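Local atomic coordinates of farnesyl pyrophosphate synthase (Pseudomonas aeruginosa, PDB entry 3ZOU), a protein that catalyses the condensation of geranyl diphosphate with isopentenyl diphosphate to make farnesyl diphosphate, in a largely helical prenyltransferase fold. Residues Val40-Gly43 and Gly44-Arg48; Gln118-Ala121 and Phe122-Ala126; Val137-Glu140 and Met141-Arg144; Asp275-Pro278 and Pro279-Pro283. All blocks are in the same frame, centred on the assembly; numbering follows the deposited sequence.

In the fold
Contacts 2 and 3 are buried and touch each other. They lie on consecutive helices, 107-126 and 135-149, about 11 Å apart between centres, and both reach the second subunit. Their chemistry is regular helical bonding with mainly apolar side chains, though contact 3 adds a salt bridge. Contacts 1 and 4 are irregular and lead into helices 47-58 and 282-293. Contact 1 is partly buried and relies on an arginine that grips a backbone carbonyl. Contact 4 is a surface turn rich in proline. Helix 47-58, which starts in contact 1, also packs on contact 4, although the two contacts do not touch.

Contact 1: residues Val40-Gly43 and Gly44-Arg48. With 6H6 (3-(2-oxo-1,3-benzoxazol-3(2H)-yl)propanoic acid), chain G.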
loop_
_atom_site.group_PDB
_atom_site.type_symbol
_atom_site.label_atom_id
_atom_site.label_comp_id
_atom_site.label_asym_id
_atom_site.label_seq_id
_atom_site.Cartn_x
_atom_site.Cartn_y
_atom_site.Cartn_z
ATOM N N VAL A 40 -0.219 15.519 3.901
ATOM C CA VAL A 40 0.415 15.030 5.128
ATOM C C VAL A 40 0.828 16.211 6.050
ATOM O O VAL A 40 0.707 16.146 7.292
ATOM C CB VAL A 40 1.667 14.201 4.786
ATOM C CG1 VAL A 40 2.477 13.826 6.029
ATOM C CG2 VAL A 40 1.264 12.972 4.009
ATOM N N MET A 41 1.289 17.292 5.440
ATOM C CA MET A 41 1.898 18.402 6.237
ATOM C C MET A 41 0.797 19.408 6.483
ATOM O O MET A 41 0.827 20.529 5.984
ATOM C CB MET A 41 3.060 19.010 5.482
ATOM C CG MET A 41 4.179 18.030 5.139
ATOM S SD MET A 41 4.761 17.004 6.514
ATOM C CE MET A 41 5.534 18.318 7.477
ATOM N N ASN A 42 -0.182 19.031 7.280
ATOM C CA ASN A 42 -1.377 19.831 7.518
ATOM C C ASN A 42 -1.579 20.192 8.958
ATOM O O ASN A 42 -2.708 20.517 9.362
ATOM C CB ASN A 42 -2.579 19.090 7.022
ATOM C CG ASN A 42 -2.676 17.726 7.609
ATOM O OD1 ASN A 42 -2.113 17.418 8.701
ATOM N ND2 ASN A 42 -3.408 16.878 6.926
ATOM N N GLY A 43 -0.494 20.181 9.717
ATOM C CA GLY A 43 -0.549 20.560 11.132
ATOM C C GLY A 43 -1.207 19.552 12.046
ATOM O O GLY A 43 -1.588 19.879 13.178
ATOM N N GLY A 44 -1.378 18.342 11.550
ATOM C CA GLY A 44 -1.851 17.242 12.366
ATOM C C GLY A 44 -1.103 17.053 13.642
ATOM O O GLY A 44 0.088 17.341 13.740
ATOM N N LYS A 45 -1.804 16.458 14.600
ATOM C CA LYS A 45 -1.265 16.282 15.938
ATOM C C LYS A 45 -0.344 15.068 16.090
ATOM O O LYS A 45 0.415 14.966 17.065
ATOM C CB LYS A 45 -2.394 16.215 16.966
ATOM C CG LYS A 45 -3.052 17.604 17.097
ATOM C CD LYS A 45 -2.055 18.552 17.755
ATOM C CE LYS A 45 -1.839 19.844 17.006
ATOM N NZ LYS A 45 -2.934 20.778 17.368
ATOM N N ARG A 46 -0.328 14.195 15.100
ATOM C CA ARG A 46 0.655 13.128 15.078
ATOM C C ARG A 46 0.561 12.155 16.278
ATOM O O ARG A 46 1.536 11.703 16.825
ATOM C CB ARG A 46 2.119 13.628 14.922
ATOM C CG ARG A 46 2.365 14.607 13.795
ATOM C CD ARG A 46 1.799 14.124 12.448
ATOM N NE ARG A 46 2.358 15.053 11.520
ATOM C CZ ARG A 46 1.819 15.339 10.326
ATOM N NH1 ARG A 46 0.715 14.743 9.891
ATOM N NH2 ARG A 46 2.379 16.269 9.582
ATOM N N VAL A 47 -0.671 11.851 16.689
ATOM C CA VAL A 47 -0.904 10.885 17.744
ATOM C C VAL A 47 -0.287 9.510 17.468
ATOM O O VAL A 47 0.245 8.837 18.347
ATOM C CB VAL A 47 -2.397 10.708 18.018
ATOM C CG1 VAL A 47 -2.631 9.640 19.081
ATOM C CG2 VAL A 47 -3.024 12.024 18.390
ATOM N N ARG A 48 -0.367 9.023 16.221
ATOM C CA ARG A 48 0.172 7.740 15.900
ATOM C C ARG A 48 1.698 7.671 15.910
ATOM O O ARG A 48 2.243 6.794 16.601
ATOM C CB ARG A 48 -0.468 7.272 14.573
ATOM C CG ARG A 48 -1.949 6.926 14.738
ATOM C CD ARG A 48 -2.673 6.929 13.417
ATOM N NE ARG A 48 -4.121 6.815 13.656
ATOM C CZ ARG A 48 -4.872 7.841 14.017
ATOM N NH1 ARG A 48 -4.367 9.074 14.159
ATOM N NH2 ARG A 48 -6.147 7.666 14.261
HETATM O O 6H6 G . -3.346 21.483 21.520
HETATM N N1 6H6 G . -2.512 17.739 23.156
HETATM O O1 6H6 G . -1.641 18.430 25.169
HETATM C C2 6H6 G . -1.853 17.563 24.297
HETATM O O2 6H6 G . -1.429 16.276 24.361
HETATM C C3 6H6 G . -1.871 15.653 23.256
HETATM C C4 6H6 G . -1.717 14.338 22.868
HETATM C C5 6H6 G . -2.277 13.990 21.643
HETATM C C6 6H6 G . -2.956 14.929 20.872
HETATM C C7 6H6 G . -3.106 16.247 21.246
HETATM C C8 6H6 G . -2.558 16.594 22.472
HETATM C C9 6H6 G . -3.064 19.011 22.711
HETATM C C10 6H6 G . -1.845 19.737 22.098
HETATM C C11 6H6 G . -2.236 20.966 21.278
HETATM O OXT 6H6 G . -1.386 21.385 20.457
#
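Residues Met41-Arg46 link helix 30-40 to helix 47-58, with an inverse gamma turn centred on Met41 and positive phi at Gly43 and Arg46. Arg46 reaches back across the link to the carbonyl of Val40. Its guanidinium meets Val40 O end-on: Arg46 NH2 and NH1 both donate hydrogen bonds to it, at 2.8 and 3.0 Å. The oxygen is in the guanidinium plane, but NH2 sits above the carbonyl plane while NH1 is in it. Outside the link, Arg46 also forms salt bridges with Asp15 and Glu74, which would help fix the rotation of the group. The Met41 side chain crosses that of Arg46 at about a right angle. Asn42 CG lies between its backbone N and carbonyl carbon (chi1 54°). This turns Asn42 OD1 onward to accept a hydrogen bond from Gly44 N at 3.1 Å, closing an Asx turn. Lys45 and Val47 reach the bound fragment: Lys45 NZ is 3.5 Å from OXT of the benzoxazolone acid, and Val47 CG2 is 3.8 Å from its ring carbon C6. Arg46 is the N-cap residue of helix 47-58. In this prenyl synthase fold the connection carries the buried, salt-bridged Arg46 and supplies Lys45 and Val47 of the fragment pocket.

Contact 2: residues Gln118-Ala121 and Phe122-Ala126; sequences QALA and FEVLA
Phe122 and Gln118 lie side by side on helix 107-126, one turn apart and pointing the same way. This is the tightly packed part of the contact. Gln118 OE1 meets the ring at its edge, in plane, 3.6 Å from Phe122 CE2. The amide and ring planes are 33° apart. Phe122 CD2 also comes to 3.2 Å from Gln118 O. The extended Gln118 chain, with CG opposite the backbone N (chi1 180°), carries the amide to the edge of the ring. Gln118 NE2 bonds to Asp115 O of the second subunit, and Phe122 stacks on Phe122 of that subunit. Leu120 CD1 is 4.2 Å from Val124 CG2, longer but buried. The solvent side belongs to the partly exposed Glu123. Glu123 OE1 lies 3.9 Å from Leu120 CD1, and its OE2 has a long, weak ion pair with Arg130. Backbone bonds from Glu123 N to Ala119 O and from Val124 N to Leu120 O, both 2.9 Å, hold the turn. The next, Leu125 N to Ala121 O, is weak at 3.4 Å. The chemistry divides by place: the second subunit satisfies the amide nitrogen of the buried Gln118, while the carboxylate lies at the more exposed edge.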
loop_
_atom_site.group_PDB
_atom_site.type_symbol
_atom_site.label_atom_id
_atom_site.label_comp_id
_atom_site.label_asym_id
_atom_site.label_seq_id
_atom_site.Cartn_x
_atom_site.Cartn_y
_atom_site.Cartn_z
ATOM N N GLN A 118 0.358 5.418 0.529
ATOM C CA GLN A 118 0.314 4.059 1.060
ATOM C C GLN A 118 1.564 3.274 0.693
ATOM O O GLN A 118 2.185 2.617 1.503
ATOM C CB GLN A 118 -0.972 3.314 0.687
ATOM C CG GLN A 118 -0.916 1.916 1.275
ATOM C CD GLN A 118 -2.207 1.094 1.304
ATOM O OE1 GLN A 118 -2.285 0.184 2.115
ATOM N NE2 GLN A 118 -3.082 1.277 0.375
ATOM N N ALA A 119 1.926 3.310 -0.603
ATOM C CA ALA A 119 3.185 2.624 -1.026
ATOM C C ALA A 119 4.400 3.150 -0.264
ATOM O O ALA A 119 5.213 2.340 0.146
ATOM C CB ALA A 119 3.405 2.754 -2.521
ATOM N N LEU A 120 4.403 4.456 -0.076
ATOM C CA LEU A 120 5.559 5.037 0.623
ATOM C C LEU A 120 5.687 4.509 2.022
ATOM O O LEU A 120 6.796 4.382 2.544
ATOM C CB LEU A 120 5.466 6.516 0.588
ATOM C CG LEU A 120 6.582 7.357 1.196
ATOM C CD1 LEU A 120 7.859 7.032 0.476
ATOM C CD2 LEU A 120 6.224 8.823 1.015
ATOM N N ALA A 121 4.571 4.334 2.712
ATOM C CA ALA A 121 4.590 3.834 4.091
ATOM C C ALA A 121 5.396 2.532 4.126
ATOM O O ALA A 121 6.188 2.262 5.044
ATOM C CB ALA A 121 3.208 3.662 4.643
ATOM N N PHE A 122 5.101 1.634 3.194
ATOM C CA PHE A 122 5.721 0.299 3.119
ATOM C C PHE A 122 7.176 0.404 2.649
ATOM O O PHE A 122 8.054 -0.246 3.206
ATOM C CB PHE A 122 4.857 -0.667 2.259
ATOM C CG PHE A 122 3.530 -0.943 2.904
ATOM C CD1 PHE A 122 3.472 -1.666 4.084
ATOM C CD2 PHE A 122 2.365 -0.478 2.387
ATOM C CE1 PHE A 122 2.227 -1.963 4.658
ATOM C CE2 PHE A 122 1.130 -0.767 2.963
ATOM C CZ PHE A 122 1.082 -1.456 4.129
ATOM N N GLU A 123 7.453 1.347 1.734
ATOM C CA GLU A 123 8.825 1.605 1.351
ATOM C C GLU A 123 9.675 2.015 2.538
ATOM O O GLU A 123 10.791 1.532 2.671
ATOM C CB GLU A 123 8.862 2.733 0.277
ATOM C CG GLU A 123 10.284 2.979 -0.235
ATOM C CD GLU A 123 10.325 4.060 -1.278
ATOM O OE1 GLU A 123 9.339 4.410 -1.937
ATOM O OE2 GLU A 123 11.425 4.653 -1.385
ATOM N N VAL A 124 9.173 2.923 3.359
ATOM C CA VAL A 124 9.921 3.447 4.500
ATOM C C VAL A 124 10.286 2.329 5.471
ATOM O O VAL A 124 11.392 2.292 6.024
ATOM C CB VAL A 124 9.129 4.565 5.150
ATOM C CG1 VAL A 124 9.533 4.864 6.563
ATOM C CG2 VAL A 124 9.254 5.797 4.287
ATOM N N LEU A 125 9.387 1.393 5.719
ATOM C CA LEU A 125 9.680 0.296 6.651
ATOM C C LEU A 125 10.616 -0.713 6.085
ATOM O O LEU A 125 11.301 -1.405 6.842
ATOM C CB LEU A 125 8.385 -0.411 7.123
ATOM C CG LEU A 125 7.464 0.392 7.957
ATOM C CD1 LEU A 125 6.236 -0.463 8.324
ATOM C CD2 LEU A 125 8.185 0.831 9.226
ATOM N N ALA A 126 10.518 -0.973 4.768
ATOM C CA ALA A 126 11.395 -1.972 4.145
ATOM C C ALA A 126 12.791 -1.486 3.879
ATOM O O ALA A 126 13.638 -2.286 3.526
ATOM C CB ALA A 126 10.804 -2.370 2.826
#

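Contact 3: residues Val137-Glu140 and Met141-Arg144; sequences VCLE and MLTR
Glu140 and Arg144 meet because both chains bend at chi2: Glu140 leaves with CG opposite its backbone N (chi1 -177°) and turns back at CD, while Arg144 CG stands beside its own N. The two side chains run side by side, pointing the same way, one turn apart on helix 135-149. Arg144 NE bonds to Glu140 OE2 at 3.2 Å, with an N-H...O angle of 153°, as part of a salt bridge. The oxygen is met on its anti side, well out of the carboxylate plane, which stands 59° from that of the guanidinium. Contact continues into the aliphatic part of the arginine, where Arg144 CG lies 3.6 Å from Glu140 OE2. Met141 faces the protein interior. Its CG sits 3.2 Å from Val137 O, and its sulfur SD is 4.1 Å from Val137 CG1. Leu142 lays CD1 3.3 Å from Cys138 O. It also packs on Phe122 and Leu125 of helix 107-126, and on Leu139 of the second subunit. Regular backbone bonds run through the segment; Thr143 N to Leu139 O is the shortest at 2.8 Å. The chemistry is that of an amphipathic helix. The apolar side chains are held between neighbouring helices and the second subunit, while the partly exposed Glu140 and Arg144 probably offset each other's charge. Arg191 also lies close to Arg144, and the Glu140 carboxylate may ease the repulsion between the two.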
loop_
_atom_site.group_PDB
_atom_site.type_symbol
_atom_site.label_atom_id
_atom_site.label_comp_id
_atom_site.label_asym_id
_atom_site.label_seq_id
_atom_site.Cartn_x
_atom_site.Cartn_y
_atom_site.Cartn_z
ATOM N N VAL A 137 12.890 -8.121 12.345
ATOM C CA VAL A 137 12.092 -7.063 12.962
ATOM C C VAL A 137 11.461 -6.166 11.888
ATOM O O VAL A 137 10.263 -5.867 11.976
ATOM C CB VAL A 137 12.856 -6.236 14.011
ATOM C CG1 VAL A 137 12.027 -5.088 14.504
ATOM C CG2 VAL A 137 13.282 -7.140 15.156
ATOM N N CYS A 138 12.235 -5.766 10.887
ATOM C CA CYS A 138 11.635 -4.967 9.791
ATOM C C CYS A 138 10.471 -5.749 9.168
ATOM O O CYS A 138 9.422 -5.165 8.905
ATOM C CB CYS A 138 12.651 -4.674 8.725
ATOM S SG CYS A 138 14.103 -3.718 9.255
ATOM N N LEU A 139 10.642 -7.029 8.977
ATOM C CA LEU A 139 9.597 -7.820 8.295
ATOM C C LEU A 139 8.331 -7.913 9.168
ATOM O O LEU A 139 7.198 -7.844 8.681
ATOM C CB LEU A 139 10.114 -9.179 7.906
ATOM C CG LEU A 139 11.034 -9.171 6.717
ATOM C CD1 LEU A 139 11.748 -10.507 6.552
ATOM C CD2 LEU A 139 10.264 -8.918 5.431
ATOM N N GLU A 140 8.537 -8.062 10.475
ATOM C CA GLU A 140 7.417 -8.096 11.415
ATOM C C GLU A 140 6.665 -6.762 11.438
ATOM O O GLU A 140 5.415 -6.733 11.469
ATOM C CB GLU A 140 7.888 -8.548 12.839
ATOM C CG GLU A 140 6.746 -8.656 13.796
ATOM C CD GLU A 140 5.734 -9.763 13.523
ATOM O OE1 GLU A 140 5.910 -10.662 12.627
ATOM O OE2 GLU A 140 4.662 -9.765 14.193
ATOM N N MET A 141 7.398 -5.679 11.383
ATOM C CA MET A 141 6.795 -4.312 11.325
ATOM C C MET A 141 5.916 -4.205 10.075
ATOM O O MET A 141 4.820 -3.682 10.112
ATOM C CB MET A 141 7.893 -3.212 11.336
ATOM C CG MET A 141 8.620 -3.161 12.667
ATOM S SD MET A 141 10.035 -2.069 12.610
ATOM C CE MET A 141 9.230 -0.546 12.890
ATOM N N LEU A 142 6.458 -4.659 8.972
ATOM C CA LEU A 142 5.731 -4.601 7.668
ATOM C C LEU A 142 4.509 -5.479 7.658
ATOM O O LEU A 142 3.466 -5.036 7.227
ATOM C CB LEU A 142 6.649 -5.063 6.573
ATOM C CG LEU A 142 7.628 -4.048 6.171
ATOM C CD1 LEU A 142 8.972 -4.625 5.698
ATOM C CD2 LEU A 142 7.034 -3.205 5.055
ATOM N N THR A 143 4.648 -6.713 8.165
ATOM C CA THR A 143 3.515 -7.605 8.323
ATOM C C THR A 143 2.438 -6.952 9.122
ATOM O O THR A 143 1.228 -6.933 8.784
ATOM C CB THR A 143 3.963 -8.897 9.027
ATOM O OG1 THR A 143 4.703 -9.651 8.102
ATOM C CG2 THR A 143 2.778 -9.730 9.488
ATOM N N ARG A 144 2.812 -6.407 10.267
ATOM C CA ARG A 144 1.783 -5.868 11.158
ATOM C C ARG A 144 1.127 -4.657 10.554
ATOM O O ARG A 144 -0.091 -4.474 10.635
ATOM C CB ARG A 144 2.406 -5.539 12.510
ATOM C CG ARG A 144 2.789 -6.813 13.275
ATOM C CD ARG A 144 1.547 -7.363 13.951
ATOM N NE ARG A 144 1.702 -8.643 14.582
ATOM C CZ ARG A 144 0.865 -9.082 15.524
ATOM N NH1 ARG A 144 -0.139 -8.298 15.968
ATOM N NH2 ARG A 144 1.066 -10.277 16.054
#

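Contact 4: residues Asp275-Pro278 and Pro279-Pro283; sequences DGFP and PSADP
Phe277 lays its CB against the methyl of Ala281, with the two CB atoms 3.7 Å apart. The methyl lies oblique to the phenyl ring. The ring itself leads away from this turn: Phe277 CG is opposite the carbonyl carbon (chi1 -78°), and the side chain packs on Ala207 and Leu208 of helix 202-227. Ala281 is the buried residue of the turn and also rests on Ala58 of helix 47-58. Pro278 and Pro279 follow Phe277 in the chain. Pro278 CB is 3.2 Å from Pro279 CD, as the peptide linkage to a proline brings them close. Residues 279-281 form a short 3-10 segment that leads into helix 282-293. The first bond of the turn, Ala281 N to Pro278 O at 3.0 Å, has the i+3 to i spacing and closes a type I beta turn with Pro279 and Ser280 at its corners. Its N-H...O angle is 158°. The donor stands well above the carbonyl plane, 47° out of it. The next bond of the same spacing runs from Asp282 N to Pro279 O at 2.9 Å. Pro278 O also accepts from Arg285 NH1, so two donors grip it. Arg285 NH2 bonds to Phe277 O, and NH1 makes a salt bridge with Asp282 OD1. One arginine of helix 282-293 thereby ties the incoming loop to the first turn of that helix. Ser280 OG lies 3.5 Å from Pro278 CG, alongside that proline ring. Its hydroxyl is hydrogen-bonded to Glu57 O, near the end of helix 47-58.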
loop_
_atom_site.group_PDB
_atom_site.type_symbol
_atom_site.label_atom_id
_atom_site.label_comp_id
_atom_site.label_asym_id
_atom_site.label_seq_id
_atom_site.Cartn_x
_atom_site.Cartn_y
_atom_site.Cartn_z
ATOM N N ASP A 275 0.947 -1.724 34.170
ATOM C CA ASP A 275 1.440 -2.047 35.524
ATOM C C ASP A 275 2.715 -2.838 35.405
ATOM O O ASP A 275 2.853 -3.776 34.583
ATOM C CB ASP A 275 0.393 -2.787 36.355
ATOM C CG ASP A 275 -0.670 -1.862 36.874
ATOM O OD1 ASP A 275 -0.397 -0.633 37.008
ATOM O OD2 ASP A 275 -1.773 -2.380 37.182
ATOM N N GLY A 276 3.709 -2.439 36.163
ATOM C CA GLY A 276 4.986 -3.138 36.045
ATOM C C GLY A 276 5.917 -2.594 34.990
ATOM O O GLY A 276 7.121 -2.868 35.025
ATOM N N PHE A 277 5.418 -1.784 34.053
ATOM C CA PHE A 277 6.344 -1.100 33.199
ATOM C C PHE A 277 7.061 -0.026 34.013
ATOM O O PHE A 277 6.485 0.568 34.925
ATOM C CB PHE A 277 5.652 -0.424 32.004
ATOM C CG PHE A 277 5.281 -1.364 30.895
ATOM C CD1 PHE A 277 4.327 -2.345 31.076
ATOM C CD2 PHE A 277 5.868 -1.237 29.667
ATOM C CE1 PHE A 277 3.951 -3.200 30.043
ATOM C CE2 PHE A 277 5.494 -2.099 28.620
ATOM C CZ PHE A 277 4.547 -3.059 28.812
ATOM N N PRO A 278 8.278 0.296 33.599
ATOM C CA PRO A 278 9.036 1.305 34.307
ATOM C C PRO A 278 8.556 2.720 34.073
ATOM O O PRO A 278 7.582 2.973 33.323
ATOM C CB PRO A 278 10.442 1.147 33.728
ATOM C CG PRO A 278 10.241 0.641 32.346
ATOM C CD PRO A 278 9.041 -0.256 32.450
ATOM N N PRO A 279 9.254 3.701 34.690
ATOM C CA PRO A 279 8.882 5.078 34.477
ATOM C C PRO A 279 8.944 5.565 33.021
ATOM O O PRO A 279 8.310 6.585 32.684
ATOM C CB PRO A 279 9.907 5.843 35.351
ATOM C CG PRO A 279 10.035 4.932 36.503
ATOM C CD PRO A 279 10.224 3.585 35.832
ATOM N N SER A 280 9.752 4.924 32.177
ATOM C CA SER A 280 9.871 5.379 30.796
ATOM C C SER A 280 8.508 5.164 30.043
ATOM O O SER A 280 8.347 5.696 28.928
ATOM C CB SER A 280 10.994 4.650 30.037
ATOM O OG SER A 280 10.747 3.282 30.047
ATOM N N ALA A 281 7.617 4.405 30.653
ATOM C CA ALA A 281 6.223 4.246 30.081
ATOM C C ALA A 281 5.291 5.426 30.483
ATOM O O ALA A 281 4.090 5.435 30.153
ATOM C CB ALA A 281 5.598 2.937 30.484
ATOM N N ASP A 282 5.790 6.396 31.264
ATOM C CA ASP A 282 4.933 7.460 31.698
ATOM C C ASP A 282 4.254 8.224 30.565
ATOM O O ASP A 282 3.097 8.621 30.721
ATOM C CB ASP A 282 5.681 8.418 32.653
ATOM C CG ASP A 282 5.756 7.876 34.061
ATOM O OD1 ASP A 282 5.107 6.875 34.417
ATOM O OD2 ASP A 282 6.510 8.517 34.842
ATOM N N PRO A 283 4.921 8.465 29.429
ATOM C CA PRO A 283 4.235 9.187 28.360
ATOM C C PRO A 283 2.941 8.473 27.938
ATOM O O PRO A 283 1.954 9.139 27.689
ATOM C CB PRO A 283 5.282 9.202 27.265
ATOM C CG PRO A 283 6.557 9.386 28.025
ATOM C CD PRO A 283 6.399 8.476 29.178
#